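Local coordinates for protein transcription anti-terminator antagonist UpxZ (Bacteroides uniformis ATCC 8492, PDB 4EPZ) that probably antagonises transcription anti-termination and so helps to regulate capsular polysaccharide synthesis, at residues A[62-67]-A[87-91]; A[38-42]-A[69-75]; A[45-49]-A[66-70]. All blocks are in the same frame, centred on the assembly; numbering follows the deposited sequence. Where two conformers were deposited one is given.

Contact 1 (A[62-67]-A[87-91])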
ATOM      1  N   LEU A  62      -0.506   8.851   5.221  1.00 17.82           N
ATOM      2  CA  LEU A  62       0.951   8.740   5.371  1.00 20.05           C
ATOM      3  C   LEU A  62       1.382   7.267   5.331  1.00 20.26           C
ATOM      4  O   LEU A  62       2.312   6.899   4.594  1.00 19.21           O
ATOM      5  CB  LEU A  62       1.371   9.364   6.708  1.00 22.51           C
ATOM      6  CG  LEU A  62       1.581  10.871   6.776  1.00 31.21           C
ATOM      7  CD1 LEU A  62       1.840  11.279   8.241  1.00 32.44           C
ATOM      8  CD2 LEU A  62       2.820  11.292   5.934  1.00 36.60           C
ATOM      9  N   CYS A  63       0.717   6.418   6.134  1.00 17.39           N
ATOM     10  CA  CYS A  63       1.042   4.995   6.195  1.00 17.84           C
ATOM     11  C   CYS A  63       0.844   4.328   4.865  1.00 18.93           C
ATOM     12  O   CYS A  63       1.662   3.501   4.472  1.00 17.82           O
ATOM     13  CB  CYS A  63       0.214   4.317   7.265  1.00 19.00           C
ATOM     14  SG  CYS A  63       0.762   4.742   8.918  1.00 23.13           S
ATOM     15  N   LEU A  64      -0.279   4.634   4.189  1.00 15.93           N
ATOM     16  CA  LEU A  64      -0.512   4.025   2.891  1.00 15.52           C
ATOM     17  C   LEU A  64       0.573   4.443   1.897  1.00 19.00           C
ATOM     18  O   LEU A  64       1.114   3.578   1.201  1.00 18.15           O
ATOM     19  CB  LEU A  64      -1.894   4.380   2.345  1.00 15.21           C
ATOM     20  CG  LEU A  64      -2.205   3.767   0.962  1.00 18.88           C
ATOM     21  CD1 LEU A  64      -2.189   2.231   1.017  1.00 20.69           C
ATOM     22  CD2 LEU A  64      -3.534   4.291   0.420  1.00 18.10           C
ATOM     23  N   ALA A  65       0.921   5.750   1.861  1.00 17.68           N
ATOM     24  CA  ALA A  65       1.989   6.214   0.964  1.00 17.68           C
ATOM     25  C   ALA A  65       3.311   5.468   1.232  1.00 19.57           C
ATOM     26  O   ALA A  65       3.988   5.068   0.289  1.00 17.94           O
ATOM     27  CB  ALA A  65       2.204   7.720   1.122  1.00 19.58           C
ATOM     28  N   LEU A  66       3.652   5.281   2.508  1.00 17.19           N
ATOM     29  CA  LEU A  66       4.925   4.647   2.895  1.00 17.82           C
ATOM     30  C   LEU A  66       4.954   3.194   2.522  1.00 19.54           C
ATOM     31  O   LEU A  66       5.970   2.731   1.996  1.00 20.03           O
ATOM     32  CB  LEU A  66       5.175   4.827   4.386  1.00 17.96           C
ATOM     33  CG  LEU A  66       5.501   6.253   4.817  1.00 20.78           C
ATOM     34  CD1 LEU A  66       5.443   6.368   6.350  1.00 21.74           C
ATOM     35  CD2 LEU A  66       6.889   6.694   4.249  1.00 24.30           C
ATOM     36  N   LEU A  67       3.846   2.463   2.760  1.00 19.91           N
ATOM     37  CA  LEU A  67       3.789   1.035   2.429  1.00 19.71           C
ATOM     38  C   LEU A  67       3.852   0.839   0.927  1.00 23.31           C
ATOM     39  O   LEU A  67       4.561  -0.048   0.430  1.00 22.67           O
ATOM     40  CB  LEU A  67       2.505   0.395   3.000  1.00 19.91           C
ATOM     41  CG  LEU A  67       2.558  -1.081   3.368  1.00 23.49           C
ATOM     42  CD1 LEU A  67       3.867  -1.447   4.109  1.00 24.26           C
ATOM     43  CD2 LEU A  67       1.307  -1.457   4.199  1.00 22.16           C
ATOM     44  N   ILE A  87       5.668   0.677   9.897  1.00 14.71           N
ATOM     45  CA  ILE A  87       4.489   1.212   9.222  1.00 14.91           C
ATOM     46  C   ILE A  87       3.281   0.345   9.495  1.00 16.51           C
ATOM     47  O   ILE A  87       2.188   0.867   9.823  1.00 16.32           O
ATOM     48  CB  ILE A  87       4.780   1.338   7.702  1.00 16.45           C
ATOM     49  CG1 ILE A  87       5.893   2.371   7.476  1.00 17.91           C
ATOM     50  CG2 ILE A  87       3.503   1.767   6.976  1.00 17.04           C
ATOM     51  CD1 ILE A  87       6.630   2.105   6.129  1.00 20.43           C
ATOM     52  N   LEU A  88       3.441  -0.977   9.380  1.00 14.98           N
ATOM     53  CA  LEU A  88       2.343  -1.884   9.685  1.00 15.52           C
ATOM     54  C   LEU A  88       1.826  -1.690  11.117  1.00 16.44           C
ATOM     55  O   LEU A  88       0.608  -1.647  11.335  1.00 16.56           O
ATOM     56  CB  LEU A  88       2.774  -3.334   9.486  1.00 16.42           C
ATOM     57  CG  LEU A  88       2.916  -3.745   8.045  1.00 20.59           C
ATOM     58  CD1 LEU A  88       3.775  -5.010   7.950  1.00 22.23           C
ATOM     59  CD2 LEU A  88       1.540  -3.934   7.343  1.00 24.59           C
ATOM     60  N   ASP A  89       2.742  -1.511  12.068  1.00 16.13           N
ATOM     61  CA  ASP A  89       2.346  -1.296  13.470  1.00 16.20           C
ATOM     62  C   ASP A  89       1.534   0.000  13.597  1.00 20.63           C
ATOM     63  O   ASP A  89       0.480   0.019  14.256  1.00 20.28           O
ATOM     64  CB  ASP A  89       3.605  -1.252  14.354  1.00 17.09           C
ATOM     65  CG  ASP A  89       3.276  -1.173  15.810  1.00 22.01           C
ATOM     66  OD1 ASP A  89       2.719  -2.155  16.341  1.00 21.82           O
ATOM     67  OD2 ASP A  89       3.622  -0.150  16.434  1.00 26.26           O
ATOM     68  N   ARG A  90       1.963   1.048  12.888  1.00 16.62           N
ATOM     69  CA  ARG A  90       1.203   2.310  12.887  1.00 16.32           C
ATOM     70  C   ARG A  90      -0.199   2.107  12.288  1.00 16.85           C
ATOM     71  O   ARG A  90      -1.176   2.711  12.769  1.00 17.77           O
ATOM     72  CB  ARG A  90       1.979   3.383  12.118  1.00 16.81           C
ATOM     73  CG  ARG A  90       3.221   3.877  12.893  1.00 18.24           C
ATOM     74  CD  ARG A  90       4.139   4.663  11.961  1.00 22.06           C
ATOM     75  NE  ARG A  90       3.461   5.821  11.371  1.00 24.03           N
ATOM     76  CZ  ARG A  90       4.028   6.670  10.520  1.00 33.33           C
ATOM     77  NH1 ARG A  90       5.299   6.520  10.169  1.00 29.53           N
ATOM     78  NH2 ARG A  90       3.333   7.681  10.025  1.00 26.34           N
ATOM     79  N   ILE A  91      -0.310   1.250  11.240  1.00 14.51           N
ATOM     80  CA  ILE A  91      -1.621   0.994  10.623  1.00 14.75           C
ATOM     81  C   ILE A  91      -2.524   0.206  11.580  1.00 19.06           C
ATOM     82  O   ILE A  91      -3.698   0.554  11.722  1.00 18.25           O
ATOM     83  CB  ILE A  91      -1.429   0.270   9.276  1.00 16.68           C
ATOM     84  CG1 ILE A  91      -0.738   1.208   8.246  1.00 14.69           C
ATOM     85  CG2 ILE A  91      -2.754  -0.272   8.761  1.00 16.23           C
ATOM     86  CD1 ILE A  91      -0.201   0.425   7.014  1.00 17.41           C
TER

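Contact 2 (A[38-42]-A[69-75])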
ATOM      1  N   ASN A  38      12.629   4.967  -9.612  1.00 32.26           N
ATOM      2  CA  ASN A  38      12.737   4.070  -8.466  1.00 30.00           C
ATOM      3  C   ASN A  38      13.422   4.775  -7.322  1.00 32.27           C
ATOM      4  O   ASN A  38      13.030   4.563  -6.172  1.00 29.85           O
ATOM      5  CB  ASN A  38      13.493   2.789  -8.811  1.00 29.11           C
ATOM      6  CG  ASN A  38      12.590   1.761  -9.382  1.00 38.41           C
ATOM      7  OD1 ASN A  38      11.936   1.013  -8.658  1.00 28.40           O
ATOM      8  ND2 ASN A  38      12.500   1.739 -10.695  1.00 35.43           N
ATOM      9  N   LYS A  39      14.433   5.629  -7.644  1.00 29.17           N
ATOM     10  CA  LYS A  39      15.202   6.385  -6.655  0.50 29.27           C
ATOM     11  C   LYS A  39      14.316   7.445  -6.013  1.00 31.19           C
ATOM     12  O   LYS A  39      14.353   7.619  -4.804  1.00 30.59           O
ATOM     13  CB  LYS A  39      16.461   7.026  -7.298  0.50 33.36           C
ATOM     14  CG  LYS A  39      17.358   7.842  -6.352  0.50 48.42           C
ATOM     15  CD  LYS A  39      17.962   7.026  -5.204  0.50 55.02           C
ATOM     16  CE  LYS A  39      19.032   7.785  -4.452  0.50 69.91           C
ATOM     17  NZ  LYS A  39      20.306   7.873  -5.217  0.50 81.25           N
ATOM     18  N   GLU A  40      13.546   8.161  -6.829  1.00 28.21           N
ATOM     19  CA  GLU A  40      12.675   9.216  -6.318  1.00 28.92           C
ATOM     20  C   GLU A  40      11.617   8.648  -5.366  1.00 27.75           C
ATOM     21  O   GLU A  40      11.333   9.270  -4.338  1.00 26.64           O
ATOM     22  CB  GLU A  40      11.995   9.983  -7.430  1.00 31.76           C
ATOM     23  CG  GLU A  40      11.351  11.240  -6.868  1.00 42.56           C
ATOM     24  CD  GLU A  40      10.727  12.205  -7.846  1.00 58.05           C
ATOM     25  OE1 GLU A  40      11.014  12.110  -9.062  1.00 52.13           O
ATOM     26  OE2 GLU A  40       9.925  13.049  -7.384  1.00 43.78           O
ATOM     27  N   VAL A  41      11.030   7.484  -5.707  1.00 24.20           N
ATOM     28  CA  VAL A  41      10.044   6.847  -4.813  1.00 22.06           C
ATOM     29  C   VAL A  41      10.742   6.471  -3.482  1.00 25.11           C
ATOM     30  O   VAL A  41      10.189   6.745  -2.416  1.00 23.03           O
ATOM     31  CB  VAL A  41       9.302   5.648  -5.466  1.00 24.55           C
ATOM     32  CG1 VAL A  41       8.519   4.833  -4.433  1.00 23.16           C
ATOM     33  CG2 VAL A  41       8.367   6.127  -6.585  1.00 24.95           C
ATOM     34  N   LEU A  42      11.994   5.945  -3.534  1.00 23.10           N
ATOM     35  CA  LEU A  42      12.711   5.610  -2.296  1.00 22.39           C
ATOM     36  C   LEU A  42      12.996   6.876  -1.486  1.00 26.36           C
ATOM     37  O   LEU A  42      12.722   6.906  -0.277  1.00 25.86           O
ATOM     38  CB  LEU A  42      14.023   4.870  -2.594  1.00 23.34           C
ATOM     39  CG  LEU A  42      14.844   4.517  -1.364  1.00 28.80           C
ATOM     40  CD1 LEU A  42      14.170   3.453  -0.503  1.00 29.71           C
ATOM     41  CD2 LEU A  42      16.233   4.107  -1.759  1.00 31.65           C
ATOM     42  N   GLY A  69       5.104   3.032  -1.278  1.00 18.70           N
ATOM     43  CA  GLY A  69       6.411   3.536  -1.692  1.00 20.08           C
ATOM     44  C   GLY A  69       7.494   2.491  -1.539  1.00 21.75           C
ATOM     45  O   GLY A  69       8.191   2.162  -2.505  1.00 20.88           O
ATOM     46  N   TYR A  70       7.614   1.926  -0.322  1.00 18.90           N
ATOM     47  CA  TYR A  70       8.635   0.902  -0.067  1.00 18.43           C
ATOM     48  C   TYR A  70       8.344  -0.409  -0.839  1.00 24.12           C
ATOM     49  O   TYR A  70       9.286  -1.123  -1.193  1.00 24.06           O
ATOM     50  CB  TYR A  70       8.809   0.644   1.431  1.00 18.69           C
ATOM     51  CG  TYR A  70       9.543   1.752   2.168  1.00 20.73           C
ATOM     52  CD1 TYR A  70      10.807   2.173   1.762  1.00 22.05           C
ATOM     53  CD2 TYR A  70       8.986   2.356   3.292  1.00 20.54           C
ATOM     54  CE1 TYR A  70      11.481   3.208   2.426  1.00 22.01           C
ATOM     55  CE2 TYR A  70       9.656   3.379   3.973  1.00 21.71           C
ATOM     56  CZ  TYR A  70      10.902   3.796   3.539  1.00 24.96           C
ATOM     57  OH  TYR A  70      11.555   4.796   4.211  1.00 26.96           O
ATOM     58  N   ASN A  71       7.075  -0.697  -1.173  1.00 21.51           N
ATOM     59  CA  ASN A  71       6.811  -1.876  -1.996  1.00 21.79           C
ATOM     60  C   ASN A  71       7.094  -1.596  -3.455  1.00 24.13           C
ATOM     61  O   ASN A  71       7.493  -2.513  -4.161  1.00 26.68           O
ATOM     62  CB  ASN A  71       5.378  -2.376  -1.855  1.00 21.51           C
ATOM     63  CG  ASN A  71       5.272  -3.343  -0.707  1.00 30.26           C
ATOM     64  OD1 ASN A  71       5.775  -4.486  -0.772  1.00 29.85           O
ATOM     65  ND2 ASN A  71       4.802  -2.847   0.425  1.00 21.36           N
ATOM     66  N   ALA A  72       6.868  -0.354  -3.915  1.00 21.04           N
ATOM     67  CA  ALA A  72       7.055   0.018  -5.326  1.00 20.66           C
ATOM     68  C   ALA A  72       8.538   0.060  -5.740  1.00 24.86           C
ATOM     69  O   ALA A  72       8.887  -0.402  -6.830  1.00 26.55           O
ATOM     70  CB  ALA A  72       6.425   1.373  -5.606  1.00 20.94           C
ATOM     71  N   THR A  73       9.384   0.677  -4.916  1.00 21.12           N
ATOM     72  CA  THR A  73      10.796   0.871  -5.290  1.00 22.51           C
ATOM     73  C   THR A  73      11.584  -0.442  -5.252  1.00 25.57           C
ATOM     74  O   THR A  73      11.428  -1.226  -4.312  1.00 23.30           O
ATOM     75  CB  THR A  73      11.475   1.971  -4.437  1.00 26.97           C
ATOM     76  OG1 THR A  73      12.796   2.187  -4.972  1.00 26.27           O
ATOM     77  CG2 THR A  73      11.559   1.620  -2.928  1.00 20.53           C
ATOM     78  N   ILE A  74      12.503  -0.624  -6.239  1.00 24.55           N
ATOM     79  CA  ILE A  74      13.380  -1.806  -6.302  1.00 25.51           C
ATOM     80  C   ILE A  74      14.487  -1.702  -5.265  1.00 29.06           C
ATOM     81  O   ILE A  74      15.114  -2.709  -4.919  1.00 28.23           O
ATOM     82  CB  ILE A  74      14.011  -1.992  -7.714  1.00 30.70           C
ATOM     83  CG1 ILE A  74      14.789  -0.718  -8.149  1.00 31.89           C
ATOM     84  CG2 ILE A  74      12.944  -2.409  -8.717  1.00 34.21           C
ATOM     85  CD1 ILE A  74      15.828  -0.859  -9.279  1.00 48.31           C
ATOM     86  N   TYR A  75      14.784  -0.467  -4.839  1.00 25.44           N
ATOM     87  CA  TYR A  75      15.904  -0.219  -3.930  1.00 25.41           C
ATOM     88  C   TYR A  75      15.573  -0.614  -2.498  1.00 29.24           C
ATOM     89  O   TYR A  75      14.451  -0.423  -2.023  1.00 27.23           O
ATOM     90  CB  TYR A  75      16.325   1.240  -4.036  1.00 26.49           C
ATOM     91  CG  TYR A  75      16.865   1.569  -5.412  1.00 27.26           C
ATOM     92  CD1 TYR A  75      17.909   0.827  -5.973  1.00 29.15           C
ATOM     93  CD2 TYR A  75      16.342   2.621  -6.154  1.00 26.68           C
ATOM     94  CE1 TYR A  75      18.389   1.110  -7.256  1.00 31.01           C
ATOM     95  CE2 TYR A  75      16.843   2.938  -7.416  1.00 27.91           C
ATOM     96  CZ  TYR A  75      17.878   2.190  -7.956  1.00 34.98           C
ATOM     97  OH  TYR A  75      18.359   2.497  -9.200  1.00 35.61           O
TER
HETATM   98  O   HOH W   1      10.137  -0.889  -9.676  1.00 38.25           O

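Contact 3 (A[45-49]-A[66-70])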
ATOM      1  N   SER A  45       9.823   8.220   0.134  1.00 21.09           N
ATOM      2  CA  SER A  45       9.429   7.320   1.223  1.00 19.98           C
ATOM      3  C   SER A  45      10.325   7.567   2.439  1.00 23.57           C
ATOM      4  O   SER A  45       9.803   7.783   3.535  1.00 23.10           O
ATOM      5  CB  SER A  45       9.504   5.863   0.771  1.00 21.69           C
ATOM      6  OG  SER A  45       8.631   5.644  -0.323  1.00 19.79           O
ATOM      7  N   ASP A  46      11.656   7.632   2.228  1.00 21.59           N
ATOM      8  CA  ASP A  46      12.599   7.891   3.313  1.00 22.13           C
ATOM      9  C   ASP A  46      12.327   9.242   3.970  1.00 26.87           C
ATOM     10  O   ASP A  46      12.336   9.325   5.196  1.00 27.72           O
ATOM     11  CB  ASP A  46      14.043   7.800   2.811  1.00 25.18           C
ATOM     12  CG  ASP A  46      14.540   6.372   2.650  1.00 32.76           C
ATOM     13  OD1 ASP A  46      13.888   5.440   3.207  1.00 31.48           O
ATOM     14  OD2 ASP A  46      15.600   6.183   2.013  1.00 39.12           O
ATOM     15  N   SER A  47      12.038  10.295   3.180  1.00 24.52           N
ATOM     16  CA  SER A  47      11.779  11.619   3.735  0.50 25.10           C
ATOM     17  C   SER A  47      10.509  11.626   4.617  1.00 28.24           C
ATOM     18  O   SER A  47      10.498  12.245   5.680  1.00 30.69           O
ATOM     19  CB  SER A  47      11.659  12.648   2.614  0.50 28.53           C
ATOM     20  OG  SER A  47      11.363  13.932   3.131  0.50 30.80           O
ATOM     21  N   LEU A  48       9.451  10.931   4.185  1.00 22.59           N
ATOM     22  CA  LEU A  48       8.188  10.903   4.906  1.00 22.56           C
ATOM     23  C   LEU A  48       8.156   9.938   6.099  1.00 25.32           C
ATOM     24  O   LEU A  48       7.338  10.095   7.004  1.00 24.16           O
ATOM     25  CB  LEU A  48       7.075  10.519   3.926  1.00 22.87           C
ATOM     26  CG  LEU A  48       6.511  11.656   3.055  1.00 31.10           C
ATOM     27  CD1 LEU A  48       5.537  11.109   2.011  1.00 31.59           C
ATOM     28  CD2 LEU A  48       5.744  12.710   3.911  1.00 33.23           C
ATOM     29  N   PHE A  49       9.046   8.937   6.094  1.00 22.38           N
ATOM     30  CA  PHE A  49       9.065   7.887   7.114  1.00 21.69           C
ATOM     31  C   PHE A  49       9.110   8.404   8.574  1.00 28.18           C
ATOM     32  O   PHE A  49       8.394   7.847   9.408  1.00 28.87           O
ATOM     33  CB  PHE A  49      10.247   6.951   6.862  1.00 22.35           C
ATOM     34  CG  PHE A  49      10.311   5.824   7.872  1.00 21.08           C
ATOM     35  CD1 PHE A  49       9.385   4.784   7.839  1.00 23.37           C
ATOM     36  CD2 PHE A  49      11.297   5.809   8.857  1.00 21.49           C
ATOM     37  CE1 PHE A  49       9.458   3.733   8.766  1.00 22.24           C
ATOM     38  CE2 PHE A  49      11.379   4.754   9.783  1.00 20.89           C
ATOM     39  CZ  PHE A  49      10.441   3.740   9.747  1.00 19.35           C
ATOM     40  N   LEU A  66       3.652   5.281   2.508  1.00 17.19           N
ATOM     41  CA  LEU A  66       4.925   4.647   2.895  1.00 17.82           C
ATOM     42  C   LEU A  66       4.954   3.194   2.522  1.00 19.54           C
ATOM     43  O   LEU A  66       5.970   2.731   1.996  1.00 20.03           O
ATOM     44  CB  LEU A  66       5.175   4.827   4.386  1.00 17.96           C
ATOM     45  CG  LEU A  66       5.501   6.253   4.817  1.00 20.78           C
ATOM     46  CD1 LEU A  66       5.443   6.368   6.350  1.00 21.74           C
ATOM     47  CD2 LEU A  66       6.889   6.694   4.249  1.00 24.30           C
ATOM     48  N   LEU A  67       3.846   2.463   2.760  1.00 19.91           N
ATOM     49  CA  LEU A  67       3.789   1.035   2.429  1.00 19.71           C
ATOM     50  C   LEU A  67       3.852   0.839   0.927  1.00 23.31           C
ATOM     51  O   LEU A  67       4.561  -0.048   0.430  1.00 22.67           O
ATOM     52  CB  LEU A  67       2.505   0.395   3.000  1.00 19.91           C
ATOM     53  CG  LEU A  67       2.558  -1.081   3.368  1.00 23.49           C
ATOM     54  CD1 LEU A  67       3.867  -1.447   4.109  1.00 24.26           C
ATOM     55  CD2 LEU A  67       1.307  -1.457   4.199  1.00 22.16           C
HETATM   56  N   MSE A  68       3.085   1.656   0.198  1.00 18.31           N
HETATM   57  CA  MSE A  68       3.093   1.618  -1.268  1.00 16.72           C
HETATM   58  C   MSE A  68       4.489   1.975  -1.830  1.00 21.46           C
HETATM   59  O   MSE A  68       4.992   1.262  -2.708  1.00 21.87           O
HETATM   60  CB  MSE A  68       2.030   2.559  -1.840  1.00 18.08           C
HETATM   61  CG  MSE A  68       0.636   2.055  -1.563  1.00 21.00           C
HETATM   62 SE   MSE A  68      -0.679   3.161  -2.442  0.75 23.74          SE
HETATM   63  CE  MSE A  68      -0.224   2.779  -4.297  1.00 21.47           C
ATOM     64  N   GLY A  69       5.104   3.032  -1.278  1.00 18.70           N
ATOM     65  CA  GLY A  69       6.411   3.536  -1.692  1.00 20.08           C
ATOM     66  C   GLY A  69       7.494   2.491  -1.539  1.00 21.75           C
ATOM     67  O   GLY A  69       8.191   2.162  -2.505  1.00 20.88           O
ATOM     68  N   TYR A  70       7.614   1.926  -0.322  1.00 18.90           N
ATOM     69  CA  TYR A  70       8.635   0.902  -0.067  1.00 18.43           C
ATOM     70  C   TYR A  70       8.344  -0.409  -0.839  1.00 24.12           C
ATOM     71  O   TYR A  70       9.286  -1.123  -1.193  1.00 24.06           O
ATOM     72  CB  TYR A  70       8.809   0.644   1.431  1.00 18.69           C
ATOM     73  CG  TYR A  70       9.543   1.752   2.168  1.00 20.73           C
ATOM     74  CD1 TYR A  70      10.807   2.173   1.762  1.00 22.05           C
ATOM     75  CD2 TYR A  70       8.986   2.356   3.292  1.00 20.54           C
ATOM     76  CE1 TYR A  70      11.481   3.208   2.426  1.00 22.01           C
ATOM     77  CE2 TYR A  70       9.656   3.379   3.973  1.00 21.71           C
ATOM     78  CZ  TYR A  70      10.902   3.796   3.539  1.00 24.96           C
ATOM     79  OH  TYR A  70      11.555   4.796   4.211  1.00 26.96           O
TER

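Contact 1 (A[62-67]-A[87-91])
I87 and C63 bring together helices 56-72 and 80-92, two successive members of this all-helical fold. The pair runs roughly antiparallel, the short segments crossing at -151° with axes 9.7 Å apart; no hydrogen bond passes between them, so their fit is one of shape. I87 is one bump, seated in the hollow lined by C63, L66 and L67. Its CG2 branch settles against the backbone of C63, 3.6 Å from C63 O, while the other branch reaches along helix 56-72 until I87 CD1 rests on L66 CB at 3.5 Å. With CG1 anti to its own carbonyl carbon (chi1 -65°), I87 splits its two branches between these neighbours. C63 is the answering knob, set between R90 and I91: its CB presses on I91 CG1 at 3.4 Å, tighter than ordinary carbon contact, and its sulfur lies beside the root of the arginine, SG to R90 CB being 3.7 Å. At one end L67 CD2 meets I91 CD1 at 3.7 Å and also touches L88, whose side chain crosses that of L67 at about a right angle. At the other end R90 bends at chi3 (59°), which swings its guanidinium back over helix 56-72. There a salt bridge from R90 NE to E59 probably balances its charge and ties the same two helices, while R90 NH1 lies 3.8 Å from L66 CD1.

Contact 2 (A[38-42]-A[69-75])
N38 O is gripped twice: the T73 hydroxyl OG1 donates to it at 2.7 Å, and L42 N supplies the ordinary bond of the helix. The two donors arrive from opposite faces of the carbonyl plane, the hydroxyl standing 41° out of it, so the second bond is added without displacing the first. T73 is where helix 56-72 gives way to loop, and its OG1, anti to the backbone N (chi1 -174°), also accepts a weak bond from Y75 N. The side chain of N38 takes hold of the same turn. I74 N donates to N38 OD1 at 3.0 Å, and a water bridges OD1 to A72 O; N38 ND2, bound to F34 O, fixes the rotation of the amide. A leucine in its place would probably leave I74 N without its acceptor and the water with one partner fewer, making the turn after the helix less firmly tied. Apolar groups close in around this polar centre. I74 CG1 lies over the centre of one face of the Y75 ring, and Y75 CE2 is 3.6 Å from N38 CB. K39 N stands at the edge of that ring. L42 spreads its methyls, CD2 reaching Y75 CB at 3.7 Å and CD1 the edge of the Y70 ring, 4.0 Å from CE1. V41 CG1 sits 3.3 Å from G69 O. The chemistry implies that N38 alone holds the exit from helix 56-72 by direct hydrogen bonds, its side-chain oxygen taking I74 N and its backbone oxygen the T73 hydroxyl, whereas flanking side chains supply the apolar surround.

Contact 3 (A[45-49]-A[66-70])
S45, F49 and L66 form a mostly buried helix-to-helix contact with a polar clasp between D46 and Y70 at its margin, joining the C-terminal part of helix 32-49 to helix 56-72. The short segments cross at -150°. G69, without a side chain, lets S45 OG come to 3.4 Å from G69 CA, where a CB would collide with the hydroxyl. That hydroxyl is satisfied within its own helix by V41 O, which its position beside the backbone N (chi1 -60°) allows. S45 CB meanwhile makes a CH-pi contact with the Y70 ring, 3.8 Å from the centroid and somewhat toward the rim of the face. The same ring ends in a short hydrogen bond, with Y70 OH donating to D46 OD1 at 2.6 Å. The acceptor uses its anti lone pair and lies in the ring plane at the edge, although the carboxylate itself is turned 49° against the ring. K83 of helix 80-92 forms a salt bridge with the same OD1, so one oxygen serves two partners, and the lysine would probably steady the charge of the carboxylate. Beyond the clasp, F49 crosses Y70 at about a right angle, its CB 3.7 Å from Y70 OH. L66 fills the inner end chiefly with CD2, which lies 3.2 Å from S45 O and also touches L48 CB, at 3.8 Å. Two consecutive helices, roughly antiparallel and joined by a short connection, make up an alpha-alpha hairpin.

Overall arrangement
All three contacts use helix 56-72, and they show how burial goes with chemistry. Contact 1, between this helix and helix 80-92, is a buried joint without a hydrogen bond across it. Contact 3 is buried too but adds a hydrogen bond to a carboxylate at its margin, while contact 2, partly buried, relies most on polar bonds, as it meets the end of the helix. Contacts 2 and 3 join the same pair, helices 32-49 and 56-72, and share G69 and Y70. Contacts 1 and 3 share L66 and L67 and touch directly, with I87 packing on both Y70 and F49. From residue 62 onward, helix 56-72 is packed by both its sequence neighbours, among others.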